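Local atomic coordinates of orotidine 5'-phosphate decarboxylase (Streptomyces avermitilis, PDB entry 3V75), a protein that probably catalyses the decarboxylation of orotidine 5'-phosphate to UMP, the final step of de novo UMP biosynthesis. Residues A[83-88]-A[117-122]; A[147-152]-A[172-177]. All coordinates share one frame; numbering follows the deposited sequence.

Contact 1 of 2, residues A[83-88]-A[117-122]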
loop_
_atom_site.group_PDB
_atom_site.type_symbol
_atom_site.label_atom_id
_atom_site.label_comp_id
_atom_site.label_asym_id
_atom_site.label_seq_id
_atom_site.Cartn_x
_atom_site.Cartn_y
_atom_site.Cartn_z
ATOM N N LYS A 83 14.455 -3.888 8.066
ATOM C CA LYS A 83 13.328 -3.402 7.270
ATOM C C LYS A 83 12.864 -4.493 6.325
ATOM O O LYS A 83 13.346 -4.600 5.199
ATOM C CB LYS A 83 13.707 -2.130 6.510
ATOM C CG LYS A 83 12.530 -1.527 5.712
ATOM C CD LYS A 83 12.857 -0.166 5.127
ATOM C CE LYS A 83 13.756 -0.237 3.890
ATOM N NZ LYS A 83 13.120 -0.894 2.711
ATOM N N PRO A 84 11.933 -5.344 6.772
ATOM C CA PRO A 84 11.356 -6.288 5.809
ATOM C C PRO A 84 10.540 -5.543 4.775
ATOM O O PRO A 84 9.829 -4.596 5.123
ATOM C CB PRO A 84 10.427 -7.167 6.657
ATOM C CG PRO A 84 10.171 -6.343 7.894
ATOM C CD PRO A 84 11.366 -5.478 8.122
ATOM N N GLN A 85 10.618 -5.981 3.520
ATOM C CA GLN A 85 9.783 -5.429 2.451
ATOM C C GLN A 85 8.614 -6.382 2.243
ATOM O O GLN A 85 8.770 -7.479 1.737
ATOM C CB GLN A 85 10.598 -5.240 1.154
ATOM C CG GLN A 85 9.786 -4.913 -0.090
ATOM C CD GLN A 85 8.766 -3.824 0.165
ATOM O OE1 GLN A 85 7.542 -4.098 0.167
ATOM N NE2 GLN A 85 9.235 -2.603 0.392
ATOM N N SER A 86 7.430 -5.915 2.650
ATOM C CA SER A 86 6.225 -6.734 2.659
ATOM C C SER A 86 5.947 -7.391 1.305
ATOM O O SER A 86 5.490 -8.536 1.268
ATOM C CB SER A 86 5.028 -5.857 3.056
ATOM O OG SER A 86 3.890 -6.662 3.269
ATOM N N ALA A 87 6.181 -6.684 0.202
ATOM C CA ALA A 87 5.796 -7.227 -1.102
ATOM C C ALA A 87 6.417 -8.587 -1.397
ATOM O O ALA A 87 5.817 -9.435 -2.041
ATOM C CB ALA A 87 6.142 -6.246 -2.238
ATOM N N PHE A 88 7.663 -8.773 -0.945
ATOM C CA PHE A 88 8.375 -10.014 -1.253
ATOM C C PHE A 88 7.808 -11.213 -0.491
ATOM O O PHE A 88 8.034 -12.348 -0.881
ATOM C CB PHE A 88 9.881 -9.861 -0.998
ATOM C CG PHE A 88 10.511 -8.769 -1.834
ATOM C CD1 PHE A 88 10.255 -8.683 -3.196
ATOM C CD2 PHE A 88 11.371 -7.842 -1.262
ATOM C CE1 PHE A 88 10.862 -7.639 -3.972
ATOM C CE2 PHE A 88 11.947 -6.844 -2.023
ATOM C CZ PHE A 88 11.678 -6.751 -3.361
ATOM N N ASP A 117 8.219 -2.202 5.895
ATOM C CA ASP A 117 8.102 -1.436 4.660
ATOM C C ASP A 117 6.971 -2.008 3.816
ATOM O O ASP A 117 7.133 -2.970 3.036
ATOM C CB ASP A 117 9.431 -1.399 3.888
ATOM C CG ASP A 117 9.463 -0.332 2.859
ATOM O OD1 ASP A 117 8.382 0.249 2.529
ATOM O OD2 ASP A 117 10.562 -0.010 2.334
ATOM N N ALA A 118 5.794 -1.417 4.022
ATOM C CA ALA A 118 4.565 -1.875 3.374
ATOM C C ALA A 118 3.885 -0.744 2.581
ATOM O O ALA A 118 2.932 -0.987 1.811
ATOM C CB ALA A 118 3.622 -2.440 4.424
ATOM N N LYS A 119 4.376 0.485 2.754
ATOM C CA LYS A 119 3.883 1.651 1.984
ATOM C C LYS A 119 2.358 1.669 1.876
ATOM O O LYS A 119 1.789 1.735 0.780
ATOM C CB LYS A 119 4.559 1.750 0.611
ATOM C CG LYS A 119 6.081 1.999 0.731
ATOM C CD LYS A 119 6.671 2.235 -0.655
ATOM C CE LYS A 119 8.221 2.428 -0.599
ATOM N NZ LYS A 119 8.916 1.157 -0.159
ATOM N N ARG A 120 1.706 1.601 3.037
ATOM C CA ARG A 120 0.227 1.594 3.048
ATOM C C ARG A 120 -0.300 3.012 3.040
ATOM O O ARG A 120 0.328 3.945 3.553
ATOM C CB ARG A 120 -0.300 0.869 4.298
ATOM C CG ARG A 120 0.210 -0.579 4.430
ATOM C CD ARG A 120 -0.143 -1.419 3.196
ATOM N NE ARG A 120 -0.117 -2.872 3.487
ATOM C CZ ARG A 120 0.593 -3.811 2.842
ATOM N NH1 ARG A 120 1.424 -3.473 1.841
ATOM N NH2 ARG A 120 0.451 -5.082 3.213
ATOM N N GLY A 121 -1.503 3.178 2.515
ATOM C CA GLY A 121 -2.120 4.496 2.548
ATOM C C GLY A 121 -3.578 4.385 2.147
ATOM O O GLY A 121 -3.879 3.997 1.011
ATOM N N ASP A 122 -4.478 4.711 3.074
ATOM C CA ASP A 122 -5.910 4.666 2.792
ATOM C C ASP A 122 -6.615 5.675 3.728
ATOM O O ASP A 122 -5.949 6.531 4.331
ATOM C CB ASP A 122 -6.446 3.232 2.957
ATOM C CG ASP A 122 -7.591 2.908 1.994
ATOM O OD1 ASP A 122 -8.548 3.731 1.905
ATOM O OD2 ASP A 122 -7.527 1.858 1.310
HETATM O O HOH W 1 11.919 -1.899 -0.249
#

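Contact 2 of 2, residues A[147-152]-A[172-177]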
loop_
_atom_site.group_PDB
_atom_site.type_symbol
_atom_site.label_atom_id
_atom_site.label_comp_id
_atom_site.label_asym_id
_atom_site.label_seq_id
_atom_site.Cartn_x
_atom_site.Cartn_y
_atom_site.Cartn_z
ATOM N N THR A 147 6.074 2.119 7.041
ATOM C CA THR A 147 6.144 3.090 5.950
ATOM C C THR A 147 4.728 3.299 5.391
ATOM O O THR A 147 3.953 2.332 5.190
ATOM C CB THR A 147 7.111 2.666 4.795
ATOM O OG1 THR A 147 6.649 1.435 4.230
ATOM C CG2 THR A 147 8.570 2.489 5.323
ATOM N N VAL A 148 4.417 4.567 5.106
ATOM C CA VAL A 148 3.090 4.954 4.588
ATOM C C VAL A 148 3.221 5.930 3.449
ATOM O O VAL A 148 4.179 6.723 3.379
ATOM C CB VAL A 148 2.170 5.561 5.696
ATOM C CG1 VAL A 148 1.881 4.509 6.773
ATOM C CG2 VAL A 148 2.820 6.805 6.345
ATOM N N SER A 149 2.257 5.877 2.542
ATOM C CA SER A 149 2.275 6.722 1.352
ATOM C C SER A 149 1.217 7.823 1.602
ATOM O O SER A 149 0.130 7.539 2.137
ATOM C CB SER A 149 1.960 5.813 0.155
ATOM O OG SER A 149 2.048 6.452 -1.117
ATOM N N PRO A 150 1.542 9.088 1.336
ATOM C CA PRO A 150 0.578 10.161 1.637
ATOM C C PRO A 150 -0.139 10.682 0.403
ATOM O O PRO A 150 -0.522 11.868 0.441
ATOM C CB PRO A 150 1.457 11.230 2.234
ATOM C CG PRO A 150 2.753 11.110 1.375
ATOM C CD PRO A 150 2.911 9.614 1.134
ATOM N N TYR A 151 -0.384 9.885 -0.626
ATOM C CA TYR A 151 -1.073 10.369 -1.817
ATOM C C TYR A 151 -2.470 10.956 -1.472
ATOM O O TYR A 151 -2.967 11.871 -2.137
ATOM C CB TYR A 151 -1.189 9.272 -2.921
ATOM C CG TYR A 151 -1.772 9.760 -4.212
ATOM C CD1 TYR A 151 -0.955 10.422 -5.204
ATOM C CD2 TYR A 151 -3.130 9.650 -4.504
ATOM C CE1 TYR A 151 -1.502 10.894 -6.389
ATOM C CE2 TYR A 151 -3.689 10.143 -5.678
ATOM C CZ TYR A 151 -2.842 10.758 -6.693
ATOM O OH TYR A 151 -3.435 11.281 -7.839
ATOM N N LEU A 152 -3.107 10.378 -0.448
ATOM C CA LEU A 152 -4.459 10.813 -0.059
ATOM C C LEU A 152 -4.417 12.011 0.910
ATOM O O LEU A 152 -5.475 12.515 1.328
ATOM C CB LEU A 152 -5.239 9.630 0.531
ATOM C CG LEU A 152 -5.327 8.452 -0.429
ATOM C CD1 LEU A 152 -5.922 7.222 0.254
ATOM C CD2 LEU A 152 -6.187 8.800 -1.640
ATOM N N PHE A 172 7.127 6.157 8.808
ATOM C CA PHE A 172 7.968 6.835 7.814
ATOM C C PHE A 172 7.093 7.157 6.634
ATOM O O PHE A 172 6.588 6.260 5.938
ATOM C CB PHE A 172 9.127 5.945 7.383
ATOM C CG PHE A 172 10.204 5.803 8.456
ATOM C CD1 PHE A 172 10.167 4.743 9.368
ATOM C CD2 PHE A 172 11.237 6.754 8.571
ATOM C CE1 PHE A 172 11.146 4.625 10.350
ATOM C CE2 PHE A 172 12.201 6.629 9.545
ATOM C CZ PHE A 172 12.163 5.569 10.432
ATOM N N VAL A 173 6.890 8.451 6.417
ATOM C CA VAL A 173 6.048 8.927 5.326
ATOM C C VAL A 173 6.894 9.110 4.091
ATOM O O VAL A 173 7.932 9.762 4.164
ATOM C CB VAL A 173 5.371 10.282 5.718
ATOM C CG1 VAL A 173 4.494 10.795 4.565
ATOM C CG2 VAL A 173 4.534 10.080 7.016
ATOM N N LEU A 174 6.464 8.567 2.951
ATOM C CA LEU A 174 7.220 8.791 1.715
ATOM C C LEU A 174 7.320 10.281 1.440
ATOM O O LEU A 174 6.299 10.984 1.432
ATOM C CB LEU A 174 6.526 8.142 0.529
ATOM C CG LEU A 174 6.246 6.646 0.619
ATOM C CD1 LEU A 174 5.547 6.137 -0.618
ATOM C CD2 LEU A 174 7.566 5.854 0.862
ATOM N N ALA A 175 8.536 10.789 1.225
ATOM C CA ALA A 175 8.700 12.206 0.914
ATOM C C ALA A 175 9.433 12.410 -0.411
ATOM O O ALA A 175 8.904 12.996 -1.343
ATOM C CB ALA A 175 9.409 12.938 2.058
ATOM N N LEU A 176 10.666 11.905 -0.487
ATOM C CA LEU A 176 11.549 12.119 -1.644
ATOM C C LEU A 176 12.200 10.781 -1.996
ATOM O O LEU A 176 12.952 10.219 -1.192
ATOM C CB LEU A 176 12.623 13.122 -1.264
ATOM C CG LEU A 176 12.090 14.551 -1.129
ATOM C CD1 LEU A 176 13.045 15.427 -0.350
ATOM C CD2 LEU A 176 11.797 15.148 -2.535
ATOM N N THR A 177 11.938 10.276 -3.193
ATOM C CA THR A 177 12.513 8.985 -3.607
ATOM C C THR A 177 13.364 9.135 -4.857
ATOM O O THR A 177 13.182 10.070 -5.643
ATOM C CB THR A 177 11.407 7.944 -3.798
ATOM O OG1 THR A 177 10.435 8.415 -4.765
ATOM C CG2 THR A 177 10.727 7.675 -2.442
#

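Contact 1 of 2, residues A[83-88]-A[117-122]
K83 and D117, on adjacent barrel strands, meet in a short salt bridge, K83 NZ to D117 OD2 2.7 Å. The lysine side chain starts out extended and then bends at chi3 and chi4 (76° and 66°), which lays CG and CD against D117 CB and turns NZ onto the anti lone pair of OD2. K119 NZ meets the other oxygen, D117 OD1, on its syn side at 2.9 Å, somewhat out of the carboxylate plane. Alongside, the backbones fit closely: D117 N donates to P84 O, and S86 N to D117 O, each 3.0 Å long, while S86 CB rests on A118 CB. The looser side lies beside Q85, whose NE2 holds a water at 2.8 Å that reaches D117 OD2 only weakly. Glutamine suits this strand-to-helix junction because OE1 caps the helix, accepting from A87 N at 2.9 Å. Were D117 replaced by alanine, K83 NZ and K119 NZ, 5.5 Å apart, would probably lose the carboxylate that lies between them. With D122 of the second subunit also in a salt bridge with K119, the order of residues matches the Lys-Asp-Lys-Asp array of OMP decarboxylase active sites, consistent with the predicted role of K119 as proton donor.

Contact 2 of 2, residues A[147-152]-A[172-177]
V148 and V173 sit side by side on neighbouring parallel strands, their CG2 methyls 3.8 Å apart on the barrel face turned toward helix 196-207. The backbones are joined by V148 N to F172 O at 2.9 Å and L174 N to V148 O at 3.0 Å, so V148 bonds with both its amide and its carbonyl. Beta-branched valines suit an extended strand, and V173 also packs on L204 of that helix. On the other face, T147 CG2 approaches F172 CB at 4.1 Å, and both residues also touch L240 of strand 239-241. This is the pairing within a beta-alpha-beta unit of a TIM barrel: helix 158-167 carries the chain from strand 145-148 to strand 170-176. Beyond the paired residues, L174 reaches across to segment 147-152 where that segment leaves its strand. Its CB lies 3.9 Å from P150 CD; CG, placed beside the backbone N by a chi1 of -57°, comes within 3.4 Å of V148 O; and CD1, carried onward by an extended chi2, ends 3.5 Å from S149 OG. Leucine's length allows this span, and its side chain also touches V220 of the next strand. P150, a rigid ring with no amide hydrogen at a place where strand pairing has ended, sets CG against V173 CG1 at 3.6 Å and rests on M200 of helix 196-207.

The two contacts follow one another along the chain, 83-88 with 117-122 closing before 147-152 with 172-177 opens, and their centres lie about 11 Å apart. Together they take in four successive strands of the closed eight-stranded parallel barrel, 81-84, 113-120, 145-148 and 170-176, near their C-terminal ends, where TIM barrels carry their active sites. Strands 113-120 and 145-148 are neighbours, and T147 OG1 bridges the contacts: it lies 2.7 Å from D117 OD1 and 2.9 Å from K119 N, both probable hydrogen bonds. Contact 2 thus supplies a hydroxyl that probably helps to position D117 and the backbone of K119. Both contacts also touch the second subunit, so the barrel mouth is part of the dimer interface.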